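Local coordinates for protein tumor necrosis factor receptor superfamily member 16 (Rattus norvegicus, PDB 1SG1) that probably binds nerve growth factor and related neurotrophins as a low-affinity cell-surface receptor of the tumor necrosis factor receptor superfamily, at residues Cys81-Tyr86 against Asn131-Cys136. Sequence-based numbering, arbitrary orientation.
Sequences CAYGYY and NHVDPC
Tyr83 reaches out of a type I beta turn to meet His132 and Val133, a surface contact between two consecutive cysteine-rich repeats of the elongated TNF-receptor fold. The turn, Ala82 to Tyr85, follows Cys81, which is paired with Cys94, and is closed by the Tyr85 N to Ala82 O hydrogen bond at 3.0 Å. A chi1 of 180° sets the Tyr83 ring opposite the main-chain N, and the hydroxyl ends beside the 131-136 loop. There the two aromatic side chains meet at a slant: Tyr83 CE2 lies near the plane of the imidazole, at its edge, 4.1 Å from His132 CE1, whereas His132 CE1 approaches the tyrosine ring obliquely. An apolar side chain of another protein chain, consistent with a bound neurotrophin, also packs on Tyr83, and a basic side chain of another protein chain forms a salt bridge with Asp134 OD1. Behind the contact, Asn131 shapes the loop through an Asx motif, its OD1 accepting from Asp134 N at 3.0 Å and more weakly from Val133 N at 3.3 Å. The same amide donates through ND2 to Asp134 OD2 at 3.0 Å, meeting the carboxylate on its anti side, 34° out of plane. Across the repeats, the Val133 and Tyr83 side chains cross at about a right angle, and the closest pair is a van der Waals contact, Val133 CG1 to Tyr83 OH at 3.7 Å.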
loop_
_atom_site.group_PDB
_atom_site.type_symbol
_atom_site.label_atom_id
_atom_site.label_comp_id
_atom_site.label_asym_id
_atom_site.label_seq_id
_atom_site.Cartn_x
_atom_site.Cartn_y
_atom_site.Cartn_z
ATOM N N CYS C 81 10.585 1.862 8.859
ATOM C CA CYS C 81 10.338 1.341 10.198
ATOM C C CYS C 81 8.934 0.752 10.277
ATOM O O CYS C 81 7.981 1.342 9.776
ATOM C CB CYS C 81 10.482 2.444 11.247
ATOM S SG CYS C 81 12.201 2.973 11.508
ATOM N N ALA C 82 8.821 -0.415 10.898
ATOM C CA ALA C 82 7.544 -1.112 11.074
ATOM C C ALA C 82 6.392 -0.219 11.590
ATOM O O ALA C 82 6.604 0.903 12.053
ATOM C CB ALA C 82 7.738 -2.307 12.010
ATOM N N TYR C 83 5.174 -0.741 11.512
ATOM C CA TYR C 83 3.984 -0.002 11.931
ATOM C C TYR C 83 4.098 0.766 13.245
ATOM O O TYR C 83 3.908 1.987 13.275
ATOM C CB TYR C 83 2.771 -0.933 12.000
ATOM C CG TYR C 83 1.481 -0.250 12.435
ATOM C CD1 TYR C 83 0.411 -0.998 12.943
ATOM C CD2 TYR C 83 1.341 1.141 12.383
ATOM C CE1 TYR C 83 -0.752 -0.379 13.394
ATOM C CE2 TYR C 83 0.184 1.770 12.834
ATOM C CZ TYR C 83 -0.858 1.008 13.339
ATOM O OH TYR C 83 -2.001 1.628 13.799
ATOM N N GLY C 84 4.401 0.078 14.334
ATOM C CA GLY C 84 4.480 0.782 15.604
ATOM C C GLY C 84 5.654 1.708 15.883
ATOM O O GLY C 84 5.773 2.222 16.985
ATOM N N TYR C 85 6.508 1.945 14.898
ATOM C CA TYR C 85 7.675 2.792 15.114
ATOM C C TYR C 85 7.848 3.811 14.022
ATOM O O TYR C 85 7.129 3.790 13.044
ATOM C CB TYR C 85 8.956 1.944 15.178
ATOM C CG TYR C 85 8.844 0.692 16.012
ATOM C CD1 TYR C 85 8.045 -0.379 15.593
ATOM C CD2 TYR C 85 9.523 0.578 17.223
ATOM C CE1 TYR C 85 7.930 -1.535 16.367
ATOM C CE2 TYR C 85 9.417 -0.563 18.003
ATOM C CZ TYR C 85 8.621 -1.619 17.574
ATOM O OH TYR C 85 8.520 -2.756 18.346
ATOM N N TYR C 86 8.825 4.692 14.211
ATOM C CA TYR C 86 9.182 5.735 13.250
ATOM C C TYR C 86 10.715 5.793 13.227
ATOM O O TYR C 86 11.354 5.344 14.151
ATOM C CB TYR C 86 8.607 7.091 13.687
ATOM C CG TYR C 86 9.324 7.726 14.855
ATOM C CD1 TYR C 86 10.224 8.773 14.660
ATOM C CD2 TYR C 86 9.119 7.268 16.155
ATOM C CE1 TYR C 86 10.901 9.354 15.734
ATOM C CE2 TYR C 86 9.790 7.836 17.233
ATOM C CZ TYR C 86 10.679 8.882 17.021
ATOM O OH TYR C 86 11.322 9.461 18.096
ATOM N N ASN C 131 -2.951 5.973 23.029
ATOM C CA ASN C 131 -2.488 5.372 21.805
ATOM C C ASN C 131 -2.061 6.433 20.819
ATOM O O ASN C 131 -2.006 7.606 21.145
ATOM C CB ASN C 131 -3.567 4.458 21.206
ATOM C CG ASN C 131 -4.912 5.134 21.068
ATOM O OD1 ASN C 131 -5.061 6.124 20.359
ATOM N ND2 ASN C 131 -5.908 4.585 21.741
ATOM N N HIS C 132 -1.747 6.035 19.605
ATOM C CA HIS C 132 -1.334 7.028 18.638
ATOM C C HIS C 132 -2.174 7.007 17.375
ATOM O O HIS C 132 -1.669 7.200 16.292
ATOM C CB HIS C 132 0.161 6.876 18.323
ATOM C CG HIS C 132 0.539 5.527 17.802
ATOM N ND1 HIS C 132 0.451 5.191 16.468
ATOM C CD2 HIS C 132 0.977 4.419 18.441
ATOM C CE1 HIS C 132 0.816 3.932 16.307
ATOM N NE2 HIS C 132 1.139 3.441 17.488
ATOM N N VAL C 133 -3.468 6.789 17.537
ATOM C CA VAL C 133 -4.387 6.751 16.405
ATOM C C VAL C 133 -5.664 7.510 16.697
ATOM O O VAL C 133 -6.342 7.963 15.777
ATOM C CB VAL C 133 -4.777 5.303 16.022
ATOM C CG1 VAL C 133 -3.558 4.541 15.570
ATOM C CG2 VAL C 133 -5.409 4.607 17.192
ATOM N N ASP C 134 -5.985 7.652 17.983
ATOM C CA ASP C 134 -7.217 8.327 18.404
ATOM C C ASP C 134 -7.133 9.813 18.641
ATOM O O ASP C 134 -6.344 10.274 19.459
ATOM C CB ASP C 134 -7.776 7.686 19.680
ATOM C CG ASP C 134 -8.464 6.368 19.417
ATOM O OD1 ASP C 134 -9.103 6.245 18.349
ATOM O OD2 ASP C 134 -8.394 5.467 20.276
ATOM N N PRO C 135 -7.962 10.589 17.929
ATOM C CA PRO C 135 -8.009 12.044 18.062
ATOM C C PRO C 135 -8.967 12.374 19.208
ATOM O O PRO C 135 -9.727 11.522 19.641
ATOM C CB PRO C 135 -8.532 12.489 16.705
ATOM C CG PRO C 135 -9.496 11.407 16.370
ATOM C CD PRO C 135 -8.809 10.130 16.816
ATOM N N CYS C 136 -8.912 13.600 19.722
ATOM C CA CYS C 136 -9.798 14.005 20.810
ATOM C C CYS C 136 -11.204 14.015 20.237
ATOM O O CYS C 136 -11.422 14.439 19.109
ATOM C CB CYS C 136 -9.395 15.375 21.340
ATOM S SG CYS C 136 -7.777 15.410 22.210
#